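COBE (Pseudomonas aeruginosa, PDB 2W6K) probably takes part in the biosynthesis of cobalamin (vitamin B12) and belongs to the CbiG C-terminal family. Local coordinates at residues His38-Ser41 / Leu42-Asp46; Arg55-Pro58 / Gly59-Gln62; His80-Glu83 / Pro84-Leu87; Ser90-Ala93 / Leu94-Gly98. All coordinates share one frame; numbering follows the deposited sequence.

Interaction 1: His38-Ser41 / Leu42-Asp46; sequences HGRS and LAELD
Ser41 and Glu44 hold each other through two hydrogen bonds that run in opposite directions. The backbone N of Ser41 gives its hydrogen to Glu44 OE1 at 2.8 Å, almost straight (164°), meeting the carboxylate on its anti side and 29° out of its plane. In return Glu44 N donates to Ser41 O at 2.9 Å, from well above the carbonyl plane, as often in a tight i to i+3 turn. A third bond comes from the serine hydroxyl: with OG anti to the backbone N (chi1 166°), it swings forward over the next peptides, and Ser41 OG accepts from Ala43 N at 3.1 Å. Serine suits the place because its short arm reaches this N-H, while glutamate, extended beyond CG, is long enough to reach back to the N-H of Ser41.

The guanidinium of Arg40 turns back along the chain, where Arg40 NH2 donates to His38 O at 2.8 Å, in both the guanidinium and the carbonyl planes. Arg40 NE is 4.7 Å from Glu44 OE2, not in contact, though the opposite charges may attract weakly.

The apolar part faces the fold: Leu42 packs on Leu31 and Leu35 of helix 24-37, and the buried Leu45 on strand 12-18. Gly39, whose positive phi suits glycine, is the C-prime residue of the Schellman motif that ends this helix. The chain thus passes from that helix end into an ST turn at Ser41, with Glu44 OE1 accepting from Ser41 N as in one half of a capping box, at the start of 3-10 segment 42-44 before strand 47-51.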
# COMPACT_ATOMS: atom_id res chain seq x y z
N HIS A 38 11.46 -5.56 -6.12
CA HIS A 38 12.20 -4.61 -5.30
C HIS A 38 13.07 -5.24 -4.23
O HIS A 38 13.51 -4.55 -3.31
CB HIS A 38 11.25 -3.58 -4.70
CG HIS A 38 10.64 -2.70 -5.75
ND1 HIS A 38 9.41 -2.95 -6.30
CD2 HIS A 38 11.14 -1.62 -6.40
CE1 HIS A 38 9.14 -2.02 -7.21
NE2 HIS A 38 10.18 -1.21 -7.30
N GLY A 39 13.36 -6.53 -4.37
CA GLY A 39 14.30 -7.20 -3.46
C GLY A 39 13.87 -7.13 -2.01
O GLY A 39 14.69 -7.13 -1.09
N ARG A 40 12.55 -7.06 -1.81
CA ARG A 40 11.94 -7.13 -0.48
C ARG A 40 11.29 -8.49 -0.23
O ARG A 40 10.74 -9.09 -1.12
CB ARG A 40 10.89 -6.05 -0.29
CG ARG A 40 11.37 -4.77 0.38
CD ARG A 40 12.51 -4.19 -0.31
NE ARG A 40 12.98 -2.93 0.25
CZ ARG A 40 13.69 -2.04 -0.45
NH1 ARG A 40 14.09 -0.91 0.12
NH2 ARG A 40 13.96 -2.27 -1.73
N SER A 41 11.35 -8.96 1.00
CA SER A 41 10.72 -10.24 1.35
C SER A 41 9.36 -9.92 1.96
O SER A 41 9.19 -8.88 2.61
CB SER A 41 11.59 -10.96 2.38
OG SER A 41 10.94 -12.04 3.01
N LEU A 42 8.41 -10.84 1.82
CA LEU A 42 7.14 -10.70 2.53
C LEU A 42 7.35 -10.54 4.02
O LEU A 42 6.54 -9.91 4.69
CB LEU A 42 6.27 -11.94 2.33
CG LEU A 42 5.43 -12.10 1.07
CD1 LEU A 42 5.00 -13.58 1.06
CD2 LEU A 42 4.23 -11.17 1.03
N ALA A 43 8.41 -11.15 4.56
CA ALA A 43 8.76 -10.97 5.99
C ALA A 43 8.98 -9.51 6.42
O ALA A 43 8.79 -9.15 7.58
CB ALA A 43 9.99 -11.81 6.32
N GLU A 44 9.35 -8.67 5.45
CA GLU A 44 9.66 -7.28 5.71
C GLU A 44 8.46 -6.35 5.73
O GLU A 44 8.55 -5.23 6.22
CB GLU A 44 10.64 -6.77 4.64
CG GLU A 44 11.98 -7.45 4.72
CD GLU A 44 12.90 -6.85 3.72
OE1 GLU A 44 13.11 -7.46 2.65
OE2 GLU A 44 13.38 -5.74 4.01
N LEU A 45 7.34 -6.79 5.16
CA LEU A 45 6.13 -5.96 5.18
C LEU A 45 5.66 -5.68 6.58
O LEU A 45 5.55 -6.60 7.39
CB LEU A 45 4.98 -6.71 4.51
CG LEU A 45 4.67 -6.59 3.05
CD1 LEU A 45 3.26 -7.14 2.87
CD2 LEU A 45 4.75 -5.13 2.57
N ASP A 46 5.29 -4.43 6.84
CA ASP A 46 4.68 -4.04 8.10
C ASP A 46 3.15 -4.04 8.09
O ASP A 46 2.52 -4.36 9.10
CB ASP A 46 5.20 -2.69 8.54
CG ASP A 46 6.67 -2.74 8.85
OD1 ASP A 46 7.03 -3.29 9.92
OD2 ASP A 46 7.47 -2.26 8.04

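Interaction 2: Arg55-Pro58 / Gly59-Gln62; sequences RDEP and GLRQ. With GOL (glycerol), chain D.
Asp56 OD1 is gripped by three N-H groups. Arg61 NH2 makes the strong bond, a salt bridge of 2.6 Å to Asp56 OD1 that lies in the guanidinium plane and meets the carboxylate on its syn side, though tilted 32° out of its plane; Arg61 NH1 and the backbone N of Glu57 add weak ones. Arg61 can do this because its chain bends at chi3 (-63°), folding the guanidinium back so that one face lies over Glu57 O and Pro58 N, toward its rim. Glu57 is the N-cap of helix 58-67, and Glu57 O accepts from Arg61 N at 3.0 Å. Pro58, lacking an N-H, suits the first turn, and Pro58 O accepts from Gln62 N at 2.8 Å. Two first-turn amides meet a glycerol, probably from the crystallisation liquor: Gly59 N donates to its O2 at 2.8 Å and Leu60 N to its O3 at 3.0 Å. That same O3 donates to Glu57 OE1 at 2.8 Å. Gly59, without a side chain, leaves room for the ligand, which also binds Gly21 N. Arg55 NH1 bonds weakly to Glu57 OE1 at 3.1 Å, while Arg55 NH2 is held by Cys18 O. Leu60 runs beside the Glu57 side chain and packs on Phe73.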
# COMPACT_ATOMS: atom_id res chain seq x y z
N ARG A 55 -18.09 -1.59 -0.04
CA ARG A 55 -17.84 -3.00 -0.39
C ARG A 55 -17.17 -3.78 0.76
O ARG A 55 -16.27 -3.26 1.43
CB ARG A 55 -16.99 -3.11 -1.67
CG ARG A 55 -15.60 -2.52 -1.57
CD ARG A 55 -14.53 -3.55 -1.95
NE ARG A 55 -14.39 -3.72 -3.39
CZ ARG A 55 -13.25 -3.97 -4.03
NH1 ARG A 55 -12.10 -4.11 -3.37
NH2 ARG A 55 -13.28 -4.10 -5.34
N ASP A 56 -17.59 -5.02 0.98
CA ASP A 56 -16.94 -5.89 1.96
C ASP A 56 -15.58 -6.29 1.39
O ASP A 56 -15.43 -6.39 0.18
CB ASP A 56 -17.77 -7.15 2.19
CG ASP A 56 -17.48 -7.81 3.53
OD1 ASP A 56 -16.62 -7.30 4.29
OD2 ASP A 56 -18.12 -8.83 3.85
N GLU A 57 -14.62 -6.53 2.26
CA GLU A 57 -13.26 -6.81 1.79
C GLU A 57 -12.69 -8.17 2.26
O GLU A 57 -11.61 -8.20 2.84
CB GLU A 57 -12.32 -5.65 2.18
CG GLU A 57 -12.65 -4.27 1.54
CD GLU A 57 -12.21 -4.12 0.10
OE1 GLU A 57 -11.54 -5.04 -0.42
OE2 GLU A 57 -12.50 -3.04 -0.51
N PRO A 58 -13.40 -9.30 2.00
CA PRO A 58 -12.88 -10.59 2.57
C PRO A 58 -11.52 -11.09 2.02
O PRO A 58 -10.71 -11.61 2.81
CB PRO A 58 -14.01 -11.59 2.30
CG PRO A 58 -14.76 -11.02 1.17
CD PRO A 58 -14.63 -9.53 1.21
N GLY A 59 -11.23 -10.92 0.72
CA GLY A 59 -9.89 -11.24 0.20
C GLY A 59 -8.78 -10.51 0.96
O GLY A 59 -7.77 -11.13 1.30
N LEU A 60 -8.96 -9.20 1.20
CA LEU A 60 -7.93 -8.43 1.90
C LEU A 60 -7.82 -8.82 3.36
O LEU A 60 -6.71 -8.94 3.91
CB LEU A 60 -8.14 -6.91 1.75
CG LEU A 60 -7.60 -6.30 0.45
CD1 LEU A 60 -8.16 -4.87 0.30
CD2 LEU A 60 -6.05 -6.31 0.37
N ARG A 61 -8.97 -9.04 3.99
CA ARG A 61 -8.93 -9.48 5.36
C ARG A 61 -8.27 -10.84 5.50
O ARG A 61 -7.50 -11.07 6.45
CB ARG A 61 -10.32 -9.44 5.97
CG ARG A 61 -10.76 -7.99 6.28
CD ARG A 61 -11.87 -7.97 7.32
NE ARG A 61 -13.09 -8.65 6.86
CZ ARG A 61 -14.02 -8.12 6.06
NH1 ARG A 61 -13.88 -6.90 5.58
NH2 ARG A 61 -15.08 -8.84 5.73
N GLN A 62 -8.53 -11.75 4.54
CA GLN A 62 -7.91 -13.08 4.62
C GLN A 62 -6.42 -12.97 4.41
O GLN A 62 -5.63 -13.66 5.10
CB GLN A 62 -8.51 -14.03 3.58
CG GLN A 62 -9.97 -14.48 3.89
CD GLN A 62 -10.57 -15.32 2.78
OE1 GLN A 62 -9.84 -16.00 2.04
NE2 GLN A 62 -11.89 -15.25 2.62
C1 GOL D . -13.08 -7.53 -2.38
O1 GOL D . -14.22 -8.07 -2.99
C2 GOL D . -12.06 -8.66 -2.33
O2 GOL D . -12.59 -9.62 -1.42
C3 GOL D . -10.73 -8.14 -1.77
O3 GOL D . -10.97 -7.77 -0.42

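Interaction 3: His80-Glu83 / Pro84-Leu87; sequences HDYE and PRLL
Tyr82 O receives the backbone N of Arg85 at 2.9 Å, the bond that closes a 3-10 turn overlapping the type I beta turn His80-Glu83. These two tight turns carry the chain out of helix 76-80. The donor stands above the carbonyl plane of Tyr82, 47° out of it. Leu86 CG packs beside the same oxygen, 3.3 Å from Tyr82 O. The next bond, Leu86 N to Glu83 O at 3.3 Å, is straight but weak. Pro84 fits between them, since its ring fixes phi near the value the turn needs and its nitrogen has no hydrogen to place.

Among the side chains, Tyr82 and Arg85 lie side by side and point the same way. In the conformer of Arg85 described here, one of two, NH2 comes to the edge of the ring near its plane, 3.4 Å from Tyr82 CE1, with the two flat groups 41° apart. The Glu83 chain bends at chi2 (-54°), and its carboxylate comes beside CD1 of Leu86, the two side chains passing at a slant.

Farther out, helix 102-115 positions these groups: Glu112 takes the Tyr82 hydroxyl with OE1, in this conformer its OE2 forms a salt bridge to Arg85 NH2, and Arg113 also bonds to the hydroxyl. The Tyr82 side chain touches Leu108 and Ala109, and that of Leu86 touches Ala105, so the apolar groups face that helix. Glu83 OE1 accepts from Ser100 N, and that same Glu83 OE1 has Leu86 CD1 3.5 Å away.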
# COMPACT_ATOMS: atom_id res chain seq x y z
N HIS A 80 -6.83 11.28 -1.35
CA HIS A 80 -6.79 12.44 -2.25
C HIS A 80 -5.61 13.39 -1.99
O HIS A 80 -5.08 14.00 -2.94
CB HIS A 80 -8.10 13.21 -2.17
CG HIS A 80 -8.08 14.47 -2.98
ND1 HIS A 80 -8.15 14.46 -4.35
CD2 HIS A 80 -7.98 15.77 -2.61
CE1 HIS A 80 -8.09 15.70 -4.80
NE2 HIS A 80 -7.99 16.51 -3.77
N ASP A 81 -5.20 13.52 -0.72
CA ASP A 81 -4.04 14.33 -0.35
C ASP A 81 -2.76 13.96 -1.14
O ASP A 81 -1.84 14.77 -1.23
CB ASP A 81 -3.75 14.21 1.14
CG ASP A 81 -4.71 15.03 2.01
OD1 ASP A 81 -5.42 15.91 1.49
OD2 ASP A 81 -4.71 14.79 3.24
N TYR A 82 -2.73 12.75 -1.70
CA TYR A 82 -1.51 12.19 -2.34
C TYR A 82 -1.56 12.20 -3.87
O TYR A 82 -0.61 11.79 -4.54
CB TYR A 82 -1.23 10.78 -1.77
CG TYR A 82 -0.88 10.82 -0.30
CD1 TYR A 82 0.45 10.98 0.11
CD2 TYR A 82 -1.87 10.77 0.68
CE1 TYR A 82 0.79 11.06 1.44
CE2 TYR A 82 -1.54 10.86 2.03
CZ TYR A 82 -0.21 10.99 2.40
OH TYR A 82 0.17 11.07 3.72
N GLU A 83 -2.67 12.70 -4.42
CA GLU A 83 -2.84 12.87 -5.86
C GLU A 83 -1.61 13.41 -6.60
O GLU A 83 -1.22 12.86 -7.64
CB GLU A 83 -4.02 13.80 -6.14
CG GLU A 83 -5.36 13.12 -6.23
CD GLU A 83 -5.37 11.99 -7.24
OE1 GLU A 83 -5.78 10.89 -6.85
OE2 GLU A 83 -4.96 12.20 -8.40
N PRO A 84 -1.02 14.53 -6.11
CA PRO A 84 0.12 15.15 -6.80
C PRO A 84 1.37 14.28 -6.84
O PRO A 84 2.30 14.59 -7.59
CB PRO A 84 0.42 16.39 -5.94
CG PRO A 84 -0.82 16.66 -5.18
CD PRO A 84 -1.44 15.33 -4.93
N ARG A 85 1.38 13.21 -6.05
CA ARG A 85 2.56 12.38 -5.90
C ARG A 85 2.43 11.02 -6.58
O ARG A 85 3.38 10.28 -6.63
CB ARG A 85 2.91 12.19 -4.43
CG ARG A 85 3.30 13.48 -3.73
CD ARG A 85 3.22 13.31 -2.23
NE ARG A 85 4.31 12.48 -1.73
CZ ARG A 85 4.49 12.14 -0.46
NH1 ARG A 85 5.52 11.38 -0.11
NH2 ARG A 85 3.65 12.57 0.47
N LEU A 86 1.25 10.73 -7.12
CA LEU A 86 1.02 9.42 -7.73
C LEU A 86 1.79 9.22 -9.03
O LEU A 86 2.08 10.18 -9.76
CB LEU A 86 -0.49 9.19 -7.97
CG LEU A 86 -1.30 9.34 -6.68
CD1 LEU A 86 -2.77 9.02 -6.97
CD2 LEU A 86 -0.80 8.49 -5.51
N LEU A 87 2.08 7.96 -9.33
CA LEU A 87 2.87 7.63 -10.51
C LEU A 87 2.04 7.00 -11.64
O LEU A 87 2.43 7.09 -12.82
CB LEU A 87 4.05 6.71 -10.14
CG LEU A 87 5.06 7.15 -9.07
CD1 LEU A 87 6.20 6.11 -8.85
CD2 LEU A 87 5.65 8.59 -9.36
O HOH W 1 1.24 14.92 0.25

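Interaction 4: Ser90-Ala93 / Leu94-Gly98; sequences SAVA and LRETG. With SO4 (sulfate ion), chain C.
An N-cap with a bound anion opens the short helix 91-97. In Ser90, the cap residue, a chi1 of 165° swings OG to the side of the carbonyl carbon, where Ser90 OG accepts from Ala93 N at 3.1 Å in a nearly straight bond (168°). The same OG donates to O2 of a sulfate ion at 2.8 Å. Two further oxygens of the ion accept from the first-turn amides, Ala91 N to O4 at 2.9 Å and Val92 N to O3 at 3.1 Å, so the anion sits at the end of the helix where the dipole would favour it; it is probably from the crystallisation liquor.

At the other end, Ala93 O takes two donors from one residue. Thr97 N reaches Ala93 O at 2.8 Å nearly along the carbonyl direction, and Thr97 OG1 reaches the same Ala93 O at 2.7 Å from above the carbonyl plane. Between these ends Arg95 and Glu96 pair by charge alone, the Glu96 carboxylate carbon lying over the guanidinium face. Gly98, with positive phi, lets the chain leave the helix. Thr97 OG1 then accepts from Cys99 N, and Ser90 bonds through its backbone to Ser100, tying the exposed helix to the loop before helix 102-115.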
# COMPACT_ATOMS: atom_id res chain seq x y z
N SER A 90 -5.25 5.68 -12.69
CA SER A 90 -6.16 4.61 -13.08
C SER A 90 -7.53 5.22 -13.36
O SER A 90 -8.12 5.88 -12.49
CB SER A 90 -6.28 3.58 -11.94
OG SER A 90 -7.40 2.70 -12.10
N ALA A 91 -8.05 4.97 -14.57
CA ALA A 91 -9.38 5.43 -14.95
C ALA A 91 -10.48 4.81 -14.09
O ALA A 91 -11.40 5.51 -13.67
CB ALA A 91 -9.63 5.14 -16.44
N VAL A 92 -10.41 3.49 -13.86
CA VAL A 92 -11.37 2.81 -12.97
C VAL A 92 -11.33 3.40 -11.55
O VAL A 92 -12.38 3.76 -11.01
CB VAL A 92 -11.13 1.26 -12.94
CG1 VAL A 92 -12.01 0.58 -11.88
CG2 VAL A 92 -11.36 0.65 -14.34
N ALA A 93 -10.14 3.50 -10.96
CA ALA A 93 -10.01 4.06 -9.61
C ALA A 93 -10.60 5.47 -9.55
O ALA A 93 -11.40 5.78 -8.67
CB ALA A 93 -8.54 4.08 -9.15
N LEU A 94 -10.22 6.31 -10.50
CA LEU A 94 -10.66 7.70 -10.46
C LEU A 94 -12.20 7.76 -10.49
O LEU A 94 -12.82 8.45 -9.65
CB LEU A 94 -10.01 8.52 -11.59
CG LEU A 94 -10.08 10.06 -11.61
CD1 LEU A 94 -11.43 10.58 -12.05
CD2 LEU A 94 -9.69 10.70 -10.28
N ARG A 95 -12.80 7.00 -11.41
CA ARG A 95 -14.25 6.97 -11.62
C ARG A 95 -14.97 6.51 -10.37
O ARG A 95 -15.94 7.13 -9.95
CB ARG A 95 -14.64 6.03 -12.78
CG ARG A 95 -16.09 6.21 -13.28
CD ARG A 95 -16.85 4.90 -13.59
NE ARG A 95 -16.00 3.71 -13.62
CZ ARG A 95 -16.44 2.46 -13.73
NH1 ARG A 95 -17.74 2.21 -13.83
NH2 ARG A 95 -15.58 1.45 -13.73
N GLU A 96 -14.46 5.42 -9.78
CA GLU A 96 -15.12 4.77 -8.64
C GLU A 96 -14.88 5.42 -7.28
O GLU A 96 -15.76 5.37 -6.40
CB GLU A 96 -14.71 3.28 -8.58
CG GLU A 96 -15.10 2.48 -9.82
CD GLU A 96 -16.61 2.41 -10.02
OE1 GLU A 96 -17.31 1.83 -9.16
OE2 GLU A 96 -17.10 2.95 -11.04
N THR A 97 -13.71 6.04 -7.09
CA THR A 97 -13.27 6.42 -5.75
C THR A 97 -12.93 7.91 -5.59
O THR A 97 -12.94 8.42 -4.46
CB THR A 97 -12.03 5.60 -5.34
OG1 THR A 97 -10.89 6.06 -6.08
CG2 THR A 97 -12.24 4.12 -5.61
N GLY A 98 -12.62 8.59 -6.69
CA GLY A 98 -12.13 9.97 -6.66
C GLY A 98 -10.61 10.05 -6.56
O GLY A 98 -10.02 11.15 -6.64
S SO4 C . -7.07 1.56 -15.57
O1 SO4 C . -6.59 0.59 -16.55
O2 SO4 C . -6.51 1.22 -14.26
O3 SO4 C . -8.51 1.65 -15.48
O4 SO4 C . -6.59 2.89 -15.96

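All four contacts are local turns or helix ends; interactions 1, 3 and 4 are surface contacts and interaction 2 is partly buried. Interactions 1 and 2 both touch helix 24-37, interaction 1 at its C-terminal end and interaction 2 through Leu60 and Gln62 of helix 58-67, and their centres are about 21 Å apart. Interactions 3 and 4 are neighbours that touch lightly, Glu83 OE1 lying 4.2 Å from Gly98 O, and both are tied to Ser100. Chemistry follows place: backbone amides at the helix starts of interactions 2 and 4 take up glycerol or sulfate, whereas those in the 3-10 turns of interactions 1 and 3 bond mainly to neighbouring carbonyl and side-chain oxygens of the protein.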